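Local coordinates for putative lipoprotein (Bacteroides thetaiotaomicron, PDB 4Q1Z) that is of unknown function but belongs to the DUF4876 family and is a putative two-domain lipoprotein, probably carried on the bacterial cell surface or membrane, at residues G146-N151 / E176-F181; A150-G155 / G263-I268; Y172-R177 / Y299-I304; H242-G247 / D278-E283. All coordinates share one frame; numbering follows the deposited sequence.

Contact 1: G146-N151 / E176-F181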
loop_
_atom_site.group_PDB
_atom_site.type_symbol
_atom_site.label_atom_id
_atom_site.label_comp_id
_atom_site.label_asym_id
_atom_site.label_seq_id
_atom_site.Cartn_x
_atom_site.Cartn_y
_atom_site.Cartn_z
ATOM N N GLY A 146 -6.978 12.468 -5.290
ATOM C CA GLY A 146 -6.872 13.254 -4.067
ATOM C C GLY A 146 -6.296 12.599 -2.831
ATOM O O GLY A 146 -6.353 13.206 -1.754
ATOM N N ILE A 147 -5.775 11.346 -2.957
ATOM C CA ILE A 147 -5.112 10.647 -1.858
ATOM C C ILE A 147 -3.772 11.361 -1.686
ATOM O O ILE A 147 -3.183 11.815 -2.677
ATOM C CB ILE A 147 -4.992 9.120 -2.107
ATOM C CG1 ILE A 147 -6.345 8.425 -1.835
ATOM C CG2 ILE A 147 -3.886 8.485 -1.243
ATOM C CD1 ILE A 147 -6.415 7.019 -2.239
ATOM N N TYR A 148 -3.336 11.526 -0.426
ATOM C CA TYR A 148 -2.113 12.230 -0.087
ATOM C C TYR A 148 -0.943 11.306 0.105
ATOM O O TYR A 148 -1.115 10.150 0.477
ATOM C CB TYR A 148 -2.325 13.015 1.200
ATOM C CG TYR A 148 -3.314 14.142 1.073
ATOM C CD1 TYR A 148 -4.670 13.931 1.296
ATOM C CD2 TYR A 148 -2.898 15.425 0.725
ATOM C CE1 TYR A 148 -5.590 14.964 1.164
ATOM C CE2 TYR A 148 -3.810 16.464 0.577
ATOM C CZ TYR A 148 -5.157 16.232 0.807
ATOM O OH TYR A 148 -6.071 17.252 0.661
ATOM N N PHE A 149 0.258 11.852 -0.113
ATOM C CA PHE A 149 1.568 11.252 0.071
ATOM C C PHE A 149 2.402 12.214 0.859
ATOM O O PHE A 149 2.509 13.370 0.457
ATOM C CB PHE A 149 2.249 10.952 -1.292
ATOM C CG PHE A 149 3.615 10.320 -1.168
ATOM C CD1 PHE A 149 4.723 11.075 -0.763
ATOM C CD2 PHE A 149 3.806 8.975 -1.477
ATOM C CE1 PHE A 149 5.973 10.480 -0.578
ATOM C CE2 PHE A 149 5.073 8.388 -1.349
ATOM C CZ PHE A 149 6.147 9.144 -0.892
ATOM N N ALA A 150 3.055 11.733 1.927
ATOM C CA ALA A 150 3.956 12.538 2.733
ATOM C C ALA A 150 5.165 11.736 3.248
ATOM O O ALA A 150 5.095 10.511 3.424
ATOM C CB ALA A 150 3.199 13.141 3.924
ATOM N N ASN A 151 6.271 12.459 3.496
ATOM C CA ASN A 151 7.449 11.961 4.200
ATOM C C ASN A 151 7.415 12.658 5.559
ATOM O O ASN A 151 6.955 13.800 5.658
ATOM C CB ASN A 151 8.773 12.159 3.433
ATOM C CG ASN A 151 9.276 13.574 3.361
ATOM O OD1 ASN A 151 8.733 14.397 2.646
ATOM N ND2 ASN A 151 10.338 13.881 4.089
ATOM N N GLU A 176 6.933 16.539 6.719
ATOM C CA GLU A 176 7.936 17.465 6.224
ATOM C C GLU A 176 7.380 18.124 4.945
ATOM O O GLU A 176 7.253 19.360 4.888
ATOM C CB GLU A 176 9.251 16.722 5.968
ATOM C CG GLU A 176 10.410 17.637 5.621
ATOM C CD GLU A 176 11.559 16.918 4.953
ATOM O OE1 GLU A 176 12.379 16.319 5.684
ATOM O OE2 GLU A 176 11.625 16.927 3.700
ATOM N N ARG A 177 7.017 17.272 3.935
ATOM C CA ARG A 177 6.401 17.660 2.652
ATOM C C ARG A 177 5.200 16.739 2.361
ATOM O O ARG A 177 5.236 15.555 2.685
ATOM C CB ARG A 177 7.411 17.657 1.484
ATOM C CG ARG A 177 6.928 18.514 0.316
ATOM C CD ARG A 177 7.820 18.445 -0.900
ATOM N NE ARG A 177 9.180 18.937 -0.648
ATOM C CZ ARG A 177 9.591 20.184 -0.879
ATOM N NH1 ARG A 177 8.745 21.095 -1.346
ATOM N NH2 ARG A 177 10.844 20.532 -0.628
ATOM N N VAL A 178 4.122 17.316 1.824
ATOM C CA VAL A 178 2.845 16.646 1.499
ATOM C C VAL A 178 2.500 16.918 0.021
ATOM O O VAL A 178 2.621 18.048 -0.460
ATOM C CB VAL A 178 1.651 17.078 2.431
ATOM C CG1 VAL A 178 0.446 16.164 2.243
ATOM C CG2 VAL A 178 2.056 17.163 3.915
ATOM N N TRP A 179 2.132 15.858 -0.689
ATOM C CA TRP A 179 1.672 15.847 -2.073
ATOM C C TRP A 179 0.316 15.170 -2.101
ATOM O O TRP A 179 -0.055 14.487 -1.139
ATOM C CB TRP A 179 2.646 15.082 -3.005
ATOM C CG TRP A 179 4.054 15.579 -3.034
ATOM C CD1 TRP A 179 5.067 15.232 -2.180
ATOM C CD2 TRP A 179 4.642 16.425 -4.034
ATOM N NE1 TRP A 179 6.227 15.880 -2.541
ATOM C CE2 TRP A 179 6.006 16.575 -3.709
ATOM C CE3 TRP A 179 4.146 17.075 -5.181
ATOM C CZ2 TRP A 179 6.890 17.318 -4.514
ATOM C CZ3 TRP A 179 5.005 17.868 -5.933
ATOM C CH2 TRP A 179 6.363 17.973 -5.604
ATOM N N LYS A 180 -0.415 15.330 -3.206
ATOM C CA LYS A 180 -1.668 14.612 -3.422
ATOM C C LYS A 180 -1.782 14.209 -4.877
ATOM O O LYS A 180 -1.141 14.788 -5.755
ATOM C CB LYS A 180 -2.924 15.372 -2.932
ATOM C CG LYS A 180 -3.421 16.529 -3.775
ATOM C CD LYS A 180 -4.703 17.048 -3.159
ATOM C CE LYS A 180 -5.118 18.369 -3.737
ATOM N NZ LYS A 180 -6.429 18.807 -3.193
ATOM N N PHE A 181 -2.580 13.198 -5.131
ATOM C CA PHE A 181 -2.840 12.793 -6.494
ATOM C C PHE A 181 -3.811 13.805 -7.086
ATOM O O PHE A 181 -4.748 14.216 -6.382
ATOM C CB PHE A 181 -3.435 11.365 -6.534
ATOM C CG PHE A 181 -2.446 10.244 -6.300
ATOM C CD1 PHE A 181 -1.753 9.672 -7.361
ATOM C CD2 PHE A 181 -2.243 9.725 -5.021
ATOM C CE1 PHE A 181 -0.862 8.616 -7.151
ATOM C CE2 PHE A 181 -1.366 8.644 -4.814
ATOM C CZ PHE A 181 -0.664 8.118 -5.879
HETATM O O HOH W 1 -7.342 15.665 -2.013
HETATM O O HOH W 2 -5.202 19.958 -0.127
#
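Phe149 and Trp179 pair at the middle of two neighbouring antiparallel strands, 148-152 and 177-180, inside the large mixed sheet. Their backbones exchange two nearly straight bonds, and Phe149 N to Trp179 O measures 2.8 Å. Beyond the strand end Phe181 N still reaches Ile147 O at 2.9 Å, while Gly146 N to Phe181 O is weak. At the other end Glu176 N binds Asn151 O, and the bond from Asn151 N to Arg177 O is long and weak.

The apolar contacts alternate between the faces. On one, Tyr148 lies alongside Lys180, both pointing the same way; ring atom CD2 of Tyr148 touches CB of Lys180 and, at 3.7 Å, CG1 of Val178. CB of Ala150 lies near CG2 of Val178 on this face. On the other, Phe149 and Trp179 only graze each other through their CD1 atoms at 4.4 Å; Phe225 meets both rings, and His242 meets the indole edge-to-face.

Polar side chains close the two ends. Asn151 has CG between its backbone N and carbonyl carbon (chi1 72°), from where ND2 gives a weak but straight bond to OE2 of Glu176 at 3.3 Å, amide and carboxylate nearly perpendicular. Its OD1 is bonded to Tyr257. One water donates to Gly146 O, another bonds Tyr148 OH, and each is weakly held by Lys180 NZ. The chemistry implies that main-chain bonds and apolar packing carry the pairing, with the lysine and glutamate charges kept to its ends.

Contact 2: A150-G155 / G263-I268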
loop_
_atom_site.group_PDB
_atom_site.type_symbol
_atom_site.label_atom_id
_atom_site.label_comp_id
_atom_site.label_asym_id
_atom_site.label_seq_id
_atom_site.Cartn_x
_atom_site.Cartn_y
_atom_site.Cartn_z
ATOM N N ALA A 150 3.055 11.733 1.927
ATOM C CA ALA A 150 3.956 12.538 2.733
ATOM C C ALA A 150 5.165 11.736 3.248
ATOM O O ALA A 150 5.095 10.511 3.424
ATOM C CB ALA A 150 3.199 13.141 3.924
ATOM N N ASN A 151 6.271 12.459 3.496
ATOM C CA ASN A 151 7.449 11.961 4.200
ATOM C C ASN A 151 7.415 12.658 5.559
ATOM O O ASN A 151 6.955 13.800 5.658
ATOM C CB ASN A 151 8.773 12.159 3.433
ATOM C CG ASN A 151 9.276 13.574 3.361
ATOM O OD1 ASN A 151 8.733 14.397 2.646
ATOM N ND2 ASN A 151 10.338 13.881 4.089
ATOM N N LEU A 152 7.783 11.961 6.611
ATOM C CA LEU A 152 7.687 12.554 7.941
ATOM C C LEU A 152 9.012 13.125 8.386
ATOM O O LEU A 152 10.052 12.755 7.855
ATOM C CB LEU A 152 7.169 11.538 9.014
ATOM C CG LEU A 152 5.992 10.598 8.689
ATOM C CD1 LEU A 152 5.685 9.767 9.868
ATOM C CD2 LEU A 152 4.723 11.360 8.303
ATOM N N THR A 153 8.957 13.992 9.406
ATOM C CA THR A 153 10.107 14.591 10.067
ATOM C C THR A 153 10.422 13.828 11.395
ATOM O O THR A 153 9.481 13.349 12.048
ATOM C CB THR A 153 9.858 16.086 10.331
ATOM O OG1 THR A 153 11.102 16.714 10.687
ATOM C CG2 THR A 153 8.829 16.336 11.417
ATOM N N PRO A 154 11.701 13.758 11.860
ATOM C CA PRO A 154 12.961 14.209 11.208
ATOM C C PRO A 154 13.194 13.447 9.906
ATOM O O PRO A 154 13.040 12.232 9.924
ATOM C CB PRO A 154 14.038 13.867 12.266
ATOM C CG PRO A 154 13.279 13.757 13.562
ATOM C CD PRO A 154 11.992 13.124 13.160
ATOM N N GLY A 155 13.484 14.159 8.800
ATOM C CA GLY A 155 13.759 13.594 7.476
ATOM C C GLY A 155 14.627 12.355 7.532
ATOM O O GLY A 155 14.233 11.305 7.030
ATOM N N GLY A 263 17.038 6.340 4.438
ATOM C CA GLY A 263 15.730 5.821 4.792
ATOM C C GLY A 263 14.862 6.936 5.323
ATOM O O GLY A 263 15.240 7.662 6.258
ATOM N N GLY A 264 13.711 7.091 4.685
ATOM C CA GLY A 264 12.704 8.070 5.073
ATOM C C GLY A 264 11.513 7.376 5.691
ATOM O O GLY A 264 11.429 6.145 5.652
ATOM N N ALA A 265 10.613 8.167 6.311
ATOM C CA ALA A 265 9.357 7.698 6.896
ATOM C C ALA A 265 8.244 8.144 5.929
ATOM O O ALA A 265 8.071 9.343 5.698
ATOM C CB ALA A 265 9.173 8.258 8.300
ATOM N N TYR A 266 7.593 7.168 5.265
ATOM C CA TYR A 266 6.597 7.397 4.194
ATOM C C TYR A 266 5.197 7.079 4.638
ATOM O O TYR A 266 4.980 6.055 5.272
ATOM C CB TYR A 266 6.947 6.507 2.961
ATOM C CG TYR A 266 8.436 6.457 2.661
ATOM C CD1 TYR A 266 9.108 7.581 2.172
ATOM C CD2 TYR A 266 9.184 5.310 2.921
ATOM C CE1 TYR A 266 10.485 7.563 1.948
ATOM C CE2 TYR A 266 10.562 5.267 2.653
ATOM C CZ TYR A 266 11.212 6.409 2.195
ATOM O OH TYR A 266 12.567 6.414 1.960
ATOM N N VAL A 267 4.230 7.922 4.261
ATOM C CA VAL A 267 2.807 7.686 4.535
ATOM C C VAL A 267 1.959 8.034 3.316
ATOM O O VAL A 267 2.243 8.997 2.602
ATOM C CB VAL A 267 2.221 8.414 5.802
ATOM C CG1 VAL A 267 2.799 7.869 7.107
ATOM C CG2 VAL A 267 2.361 9.931 5.723
ATOM N N ILE A 268 0.868 7.277 3.134
ATOM C CA ILE A 268 -0.198 7.578 2.185
ATOM C C ILE A 268 -1.456 7.669 3.025
ATOM O O ILE A 268 -1.659 6.835 3.924
ATOM C CB ILE A 268 -0.335 6.681 0.938
ATOM C CG1 ILE A 268 -0.361 5.156 1.287
ATOM C CG2 ILE A 268 0.737 7.083 -0.127
ATOM C CD1 ILE A 268 -0.946 4.269 0.234
HETATM O O HOH W 3 11.303 10.861 6.380
#
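Ala150 and Val267 form a hydrogen-bonded antiparallel pair joining strands 148-152 and 265-269 of the large mixed sheet, with Ala150 N to Val267 O and Val267 N to Ala150 O both 2.9 Å and a third bond from Leu152 N to Ala265 O. The strand segments are twisted to 144° between their directions.

Small and branched side chains make the apolar contact. CG2 of Val267 touches CB of Ala150 and, at 3.8 Å, CD2 of Leu152, whose side chain crosses the valine at about a right angle. CB of Leu152 lies beside the methyl of Ala265, and with CG anti to the carbonyl carbon (chi1 -43°) CG stays close to it while CD2 reaches on to the valine. With an alanine in place of Leu152, the methyl of Val267 would probably lose its CD2 neighbour and a gap would open beside Ile302, which also packs on this leucine.

Past the last strand bond the chains part and a water fills in. Arg324 binds the carbonyls of Gly155 and Gly263 close by. The water donates to Leu152 O and to Gly155 O, and accepts from Ala265 N at 2.8 Å.

Contact 3: Y172-R177 / Y299-I304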
loop_
_atom_site.group_PDB
_atom_site.type_symbol
_atom_site.label_atom_id
_atom_site.label_comp_id
_atom_site.label_asym_id
_atom_site.label_seq_id
_atom_site.Cartn_x
_atom_site.Cartn_y
_atom_site.Cartn_z
ATOM N N TYR A 172 -1.388 12.380 15.874
ATOM C CA TYR A 172 -0.758 12.746 14.606
ATOM C C TYR A 172 0.673 12.262 14.398
ATOM O O TYR A 172 1.437 12.045 15.350
ATOM C CB TYR A 172 -0.702 14.289 14.465
ATOM C CG TYR A 172 -1.986 15.036 14.737
ATOM C CD1 TYR A 172 -2.916 15.253 13.728
ATOM C CD2 TYR A 172 -2.233 15.604 15.984
ATOM C CE1 TYR A 172 -4.093 15.964 13.968
ATOM C CE2 TYR A 172 -3.417 16.296 16.244
ATOM C CZ TYR A 172 -4.337 16.491 15.226
ATOM O OH TYR A 172 -5.477 17.221 15.458
ATOM N N ALA A 173 1.016 12.158 13.101
ATOM C CA ALA A 173 2.316 11.998 12.484
ATOM C C ALA A 173 2.655 13.415 11.953
ATOM O O ALA A 173 1.740 14.216 11.729
ATOM C CB ALA A 173 2.255 10.956 11.374
ATOM N N TYR A 174 3.927 13.771 11.843
ATOM C CA TYR A 174 4.287 15.137 11.460
ATOM C C TYR A 174 5.060 15.153 10.147
ATOM O O TYR A 174 6.171 14.641 10.074
ATOM C CB TYR A 174 5.058 15.792 12.615
ATOM C CG TYR A 174 4.186 15.921 13.850
ATOM C CD1 TYR A 174 4.061 14.867 14.756
ATOM C CD2 TYR A 174 3.454 17.080 14.092
ATOM C CE1 TYR A 174 3.204 14.953 15.850
ATOM C CE2 TYR A 174 2.594 17.176 15.184
ATOM C CZ TYR A 174 2.491 16.121 16.074
ATOM O OH TYR A 174 1.683 16.237 17.178
ATOM N N GLY A 175 4.406 15.676 9.110
ATOM C CA GLY A 175 4.919 15.700 7.743
ATOM C C GLY A 175 5.824 16.864 7.414
ATOM O O GLY A 175 5.533 18.017 7.772
ATOM N N GLU A 176 6.933 16.539 6.719
ATOM C CA GLU A 176 7.936 17.465 6.224
ATOM C C GLU A 176 7.380 18.124 4.945
ATOM O O GLU A 176 7.253 19.360 4.888
ATOM C CB GLU A 176 9.251 16.722 5.968
ATOM C CG GLU A 176 10.410 17.637 5.621
ATOM C CD GLU A 176 11.559 16.918 4.953
ATOM O OE1 GLU A 176 12.379 16.319 5.684
ATOM O OE2 GLU A 176 11.625 16.927 3.700
ATOM N N ARG A 177 7.017 17.272 3.935
ATOM C CA ARG A 177 6.401 17.660 2.652
ATOM C C ARG A 177 5.200 16.739 2.361
ATOM O O ARG A 177 5.236 15.555 2.685
ATOM C CB ARG A 177 7.411 17.657 1.484
ATOM C CG ARG A 177 6.928 18.514 0.316
ATOM C CD ARG A 177 7.820 18.445 -0.900
ATOM N NE ARG A 177 9.180 18.937 -0.648
ATOM C CZ ARG A 177 9.591 20.184 -0.879
ATOM N NH1 ARG A 177 8.745 21.095 -1.346
ATOM N NH2 ARG A 177 10.844 20.532 -0.628
ATOM N N TYR A 299 5.579 21.912 10.266
ATOM C CA TYR A 299 5.269 20.546 9.863
ATOM C C TYR A 299 3.784 20.367 9.806
ATOM O O TYR A 299 3.050 21.087 10.493
ATOM C CB TYR A 299 5.940 19.560 10.822
ATOM C CG TYR A 299 7.450 19.715 10.796
ATOM C CD1 TYR A 299 8.179 19.458 9.632
ATOM C CD2 TYR A 299 8.137 20.221 11.896
ATOM C CE1 TYR A 299 9.551 19.656 9.583
ATOM C CE2 TYR A 299 9.518 20.391 11.865
ATOM C CZ TYR A 299 10.219 20.089 10.710
ATOM O OH TYR A 299 11.576 20.229 10.666
ATOM N N ALA A 300 3.319 19.499 8.913
ATOM C CA ALA A 300 1.866 19.301 8.757
ATOM C C ALA A 300 1.402 18.229 9.682
ATOM O O ALA A 300 2.042 17.184 9.781
ATOM C CB ALA A 300 1.523 18.939 7.318
ATOM N N LYS A 301 0.306 18.494 10.393
ATOM C CA LYS A 301 -0.289 17.543 11.332
ATOM C C LYS A 301 -1.139 16.577 10.550
ATOM O O LYS A 301 -2.201 16.941 10.054
ATOM C CB LYS A 301 -1.085 18.251 12.443
ATOM C CG LYS A 301 -0.197 18.931 13.470
ATOM C CD LYS A 301 -1.066 19.537 14.548
ATOM C CE LYS A 301 -0.409 20.748 15.180
ATOM N NZ LYS A 301 -1.262 21.379 16.219
ATOM N N ILE A 302 -0.625 15.357 10.378
ATOM C CA ILE A 302 -1.311 14.303 9.636
ATOM C C ILE A 302 -2.093 13.426 10.627
ATOM O O ILE A 302 -1.464 12.707 11.408
ATOM C CB ILE A 302 -0.301 13.489 8.780
ATOM C CG1 ILE A 302 0.366 14.396 7.696
ATOM C CG2 ILE A 302 -0.948 12.222 8.167
ATOM C CD1 ILE A 302 1.692 13.915 7.222
ATOM N N PRO A 303 -3.454 13.450 10.617
ATOM C CA PRO A 303 -4.208 12.566 11.519
ATOM C C PRO A 303 -3.910 11.092 11.240
ATOM O O PRO A 303 -4.069 10.599 10.109
ATOM C CB PRO A 303 -5.673 12.932 11.216
ATOM C CG PRO A 303 -5.588 14.347 10.698
ATOM C CD PRO A 303 -4.380 14.260 9.807
ATOM N N ILE A 304 -3.439 10.400 12.281
ATOM C CA ILE A 304 -3.122 8.966 12.285
ATOM C C ILE A 304 -4.340 8.132 11.766
ATOM O O ILE A 304 -4.155 7.136 11.066
ATOM C CB ILE A 304 -2.685 8.568 13.732
ATOM C CG1 ILE A 304 -1.189 8.881 13.950
ATOM C CG2 ILE A 304 -3.020 7.125 14.094
ATOM C CD1 ILE A 304 -0.771 8.991 15.455
#
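A small antiparallel three-stranded sheet contains this contact, with strand 172-175 at its edge and strand 299-303 in the middle. Ala173 and Ile302 form one hydrogen-bonded pair, Gly175 and Ala300 the next. Ala173 N meets Ile302 O at 3.1 Å, and Ala300 N meets Gly175 O at 2.9 Å.

Tyr172 makes several of the side-chain contacts. Its CG is anti to the carbonyl carbon (chi1 -49°), which lays the ring against the neighbouring strand: CB of Lys301 sits over one face in a CH-pi contact, 4.1 Å from the ring centroid. The ring edge runs along the Ile302-Pro303 peptide, and CE1 touches CG of Pro303 at 3.9 Å. A serine in place of Tyr172 would probably leave CB of Lys301 without the ring face that covers it, and CG of Pro303 without its neighbour CE1. From beyond the strand end, CD1 of Ile304 approaches Tyr172 N.

Tyr174 lies beside Lys301 and points the same way, its CE2 3.7 Å from Lys301 CG; Asp168 takes both the hydroxyl of Tyr174 and, in a salt bridge, Lys301 NZ. On the other face, CD1 of Ile302 packs at 3.7 Å on CA of Gly175, where a side chain on the glycine would clash. The edge of the Tyr299 ring receives Gly175 O in plane.

Just after Gly175 the chain turns a corner at Glu176 and enters the large sheet. This is antiparallel beta pairing at the edge of a small sheet, Tyr174 and the Lys301 stem on one face, Ala173, Ala300 and Ile302 on the other.

Contact 4: H242-G247 / D278-E283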
loop_
_atom_site.group_PDB
_atom_site.type_symbol
_atom_site.label_atom_id
_atom_site.label_comp_id
_atom_site.label_asym_id
_atom_site.label_seq_id
_atom_site.Cartn_x
_atom_site.Cartn_y
_atom_site.Cartn_z
ATOM N N HIS A 242 1.498 19.504 -5.426
ATOM C CA HIS A 242 2.190 19.905 -4.201
ATOM C C HIS A 242 1.173 20.494 -3.226
ATOM O O HIS A 242 0.311 21.291 -3.641
ATOM C CB HIS A 242 3.318 20.899 -4.488
ATOM C CG HIS A 242 4.200 21.145 -3.298
ATOM N ND1 HIS A 242 4.048 22.272 -2.506
ATOM C CD2 HIS A 242 5.165 20.365 -2.767
ATOM C CE1 HIS A 242 4.957 22.160 -1.554
ATOM N NE2 HIS A 242 5.662 21.041 -1.681
ATOM N N VAL A 243 1.246 20.065 -1.944
ATOM C CA VAL A 243 0.304 20.472 -0.910
ATOM C C VAL A 243 0.962 21.342 0.165
ATOM O O VAL A 243 0.428 22.410 0.463
ATOM C CB VAL A 243 -0.441 19.261 -0.275
ATOM C CG1 VAL A 243 -1.313 19.694 0.899
ATOM C CG2 VAL A 243 -1.287 18.532 -1.316
ATOM N N PHE A 244 2.043 20.867 0.798
ATOM C CA PHE A 244 2.631 21.572 1.921
ATOM C C PHE A 244 4.113 21.357 2.038
ATOM O O PHE A 244 4.598 20.247 1.891
ATOM C CB PHE A 244 1.955 21.091 3.237
ATOM C CG PHE A 244 2.563 21.566 4.549
ATOM C CD1 PHE A 244 3.712 20.965 5.065
ATOM C CD2 PHE A 244 1.938 22.549 5.308
ATOM C CE1 PHE A 244 4.253 21.394 6.278
ATOM C CE2 PHE A 244 2.454 22.935 6.546
ATOM C CZ PHE A 244 3.619 22.382 7.005
ATOM N N TYR A 245 4.818 22.432 2.372
ATOM C CA TYR A 245 6.242 22.477 2.672
ATOM C C TYR A 245 6.462 23.727 3.455
ATOM O O TYR A 245 6.035 24.788 3.016
ATOM C CB TYR A 245 7.145 22.398 1.430
ATOM C CG TYR A 245 8.613 22.289 1.778
ATOM C CD1 TYR A 245 9.109 21.176 2.456
ATOM C CD2 TYR A 245 9.508 23.309 1.451
ATOM C CE1 TYR A 245 10.458 21.078 2.803
ATOM C CE2 TYR A 245 10.863 23.222 1.798
ATOM C CZ TYR A 245 11.335 22.093 2.460
ATOM O OH TYR A 245 12.670 21.968 2.789
ATOM N N GLN A 246 7.004 23.570 4.674
ATOM C CA GLN A 246 7.362 24.608 5.634
ATOM C C GLN A 246 6.244 25.670 5.855
ATOM O O GLN A 246 6.496 26.883 5.847
ATOM C CB GLN A 246 8.703 25.252 5.225
ATOM C CG GLN A 246 9.850 24.274 5.449
ATOM C CD GLN A 246 11.214 24.796 5.103
ATOM O OE1 GLN A 246 11.383 25.886 4.545
ATOM N NE2 GLN A 246 12.225 24.016 5.465
ATOM N N GLY A 247 5.030 25.184 6.084
ATOM C CA GLY A 247 3.848 26.008 6.330
ATOM C C GLY A 247 3.172 26.599 5.104
ATOM O O GLY A 247 2.159 27.279 5.242
ATOM N N ASP A 278 -6.540 21.240 6.180
ATOM C CA ASP A 278 -5.693 22.213 5.488
ATOM C C ASP A 278 -4.456 22.574 6.356
ATOM O O ASP A 278 -4.515 23.515 7.154
ATOM C CB ASP A 278 -6.520 23.454 5.107
ATOM C CG ASP A 278 -5.865 24.442 4.172
ATOM O OD1 ASP A 278 -4.620 24.406 4.029
ATOM O OD2 ASP A 278 -6.579 25.284 3.626
ATOM N N PRO A 279 -3.316 21.863 6.183
ATOM C CA PRO A 279 -2.115 22.181 6.994
ATOM C C PRO A 279 -1.481 23.552 6.684
ATOM O O PRO A 279 -0.667 24.054 7.467
ATOM C CB PRO A 279 -1.151 21.037 6.652
ATOM C CG PRO A 279 -1.547 20.625 5.259
ATOM C CD PRO A 279 -3.062 20.719 5.280
ATOM N N VAL A 280 -1.872 24.167 5.560
ATOM C CA VAL A 280 -1.346 25.456 5.114
ATOM C C VAL A 280 -2.111 26.609 5.782
ATOM O O VAL A 280 -1.483 27.496 6.350
ATOM C CB VAL A 280 -1.392 25.533 3.570
ATOM C CG1 VAL A 280 -1.007 26.920 3.054
ATOM C CG2 VAL A 280 -0.503 24.445 2.955
ATOM N N ASN A 281 -3.443 26.595 5.733
ATOM C CA ASN A 281 -4.255 27.690 6.258
ATOM C C ASN A 281 -4.811 27.434 7.648
ATOM O O ASN A 281 -5.092 28.405 8.354
ATOM C CB ASN A 281 -5.397 28.011 5.300
ATOM C CG ASN A 281 -4.907 28.310 3.921
ATOM O OD1 ASN A 281 -4.166 29.272 3.704
ATOM N ND2 ASN A 281 -5.170 27.393 2.997
ATOM N N ASP A 282 -5.016 26.161 8.039
ATOM C CA ASP A 282 -5.493 25.878 9.392
ATOM C C ASP A 282 -4.257 25.755 10.306
ATOM O O ASP A 282 -3.457 24.820 10.144
ATOM C CB ASP A 282 -6.396 24.621 9.443
ATOM C CG ASP A 282 -6.951 24.289 10.818
ATOM O OD1 ASP A 282 -6.871 25.156 11.721
ATOM O OD2 ASP A 282 -7.457 23.165 10.996
ATOM N N GLU A 283 -4.093 26.742 11.228
ATOM C CA GLU A 283 -2.958 26.848 12.159
ATOM C C GLU A 283 -2.973 25.682 13.146
ATOM O O GLU A 283 -1.923 25.290 13.651
ATOM C CB GLU A 283 -2.953 28.214 12.887
ATOM C CG GLU A 283 -2.264 29.346 12.124
ATOM C CD GLU A 283 -2.291 30.735 12.752
ATOM O OE1 GLU A 283 -2.000 30.861 13.965
ATOM O OE2 GLU A 283 -2.589 31.709 12.023
#
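Pro279 and Val280 are the residues of the loop 278-283 that touch Val243 and Phe244 of strand 238-245 and the carbonyl of Gly247 just beyond it. Asp278 comes first and braces the loop: its OD1 accepts Asn281 N at 3.0 Å from above the carboxylate plane, and its OD2 takes Asn281 ND2 at 2.6 Å.

Pro279 follows, with CB against CD2 of Phe244 at 3.7 Å and its carbonyl O at the ring edge, 3.4 Å from CE2. Phe244 has CG anti to the backbone N (chi1 172°), which carries the ring edge to the proline; Ala300 packs on both residues. CG of Pro279 also lies loosely by CG1 of Val243.

The two methyls of Val280 have different partners. CG2 reaches Val243 O at 3.3 Å and the Phe244 ring edge at CD2, while CG1 lies 3.9 Å from Gly247 O. Lys286 bonds that glycine carbonyl and, weakly, Val280 O. Asn281 is held by the aspartate, and Asp282 N returns to Asp278 O at 2.8 Å, closing the turn.

Two motifs meet here: an Asx motif at Asp278 shapes the loop, and it packs on a strand carrying a classic beta bulge, in which Val243 and Phe244 both face Val178.

How the contacts relate
Contacts 1 and 2 share strand 148-152, which pairs with 177-180 on one side and 265-269 on the other; their centres lie 10 Å apart. Contact 4 involves the next strand of the same sheet, 238-245, bonded to 177-180 through Val178 O and Val243 N (2.9 Å), with the loop 278-283 packed on it. Contact 3 belongs to the small sheet, reached at the corner of Glu176, and packs on contact 1, where Ala150 CB meets Ile302 CD1 at 3.7 Å. Contacts 2 and 4 do not touch, their nearest atoms being about 7 Å apart. Glycol molecules, probably from the crystallisation liquor, lie about 3 Å from the Tyr172 side chain and about 4 Å from that of Tyr174 in contact 3.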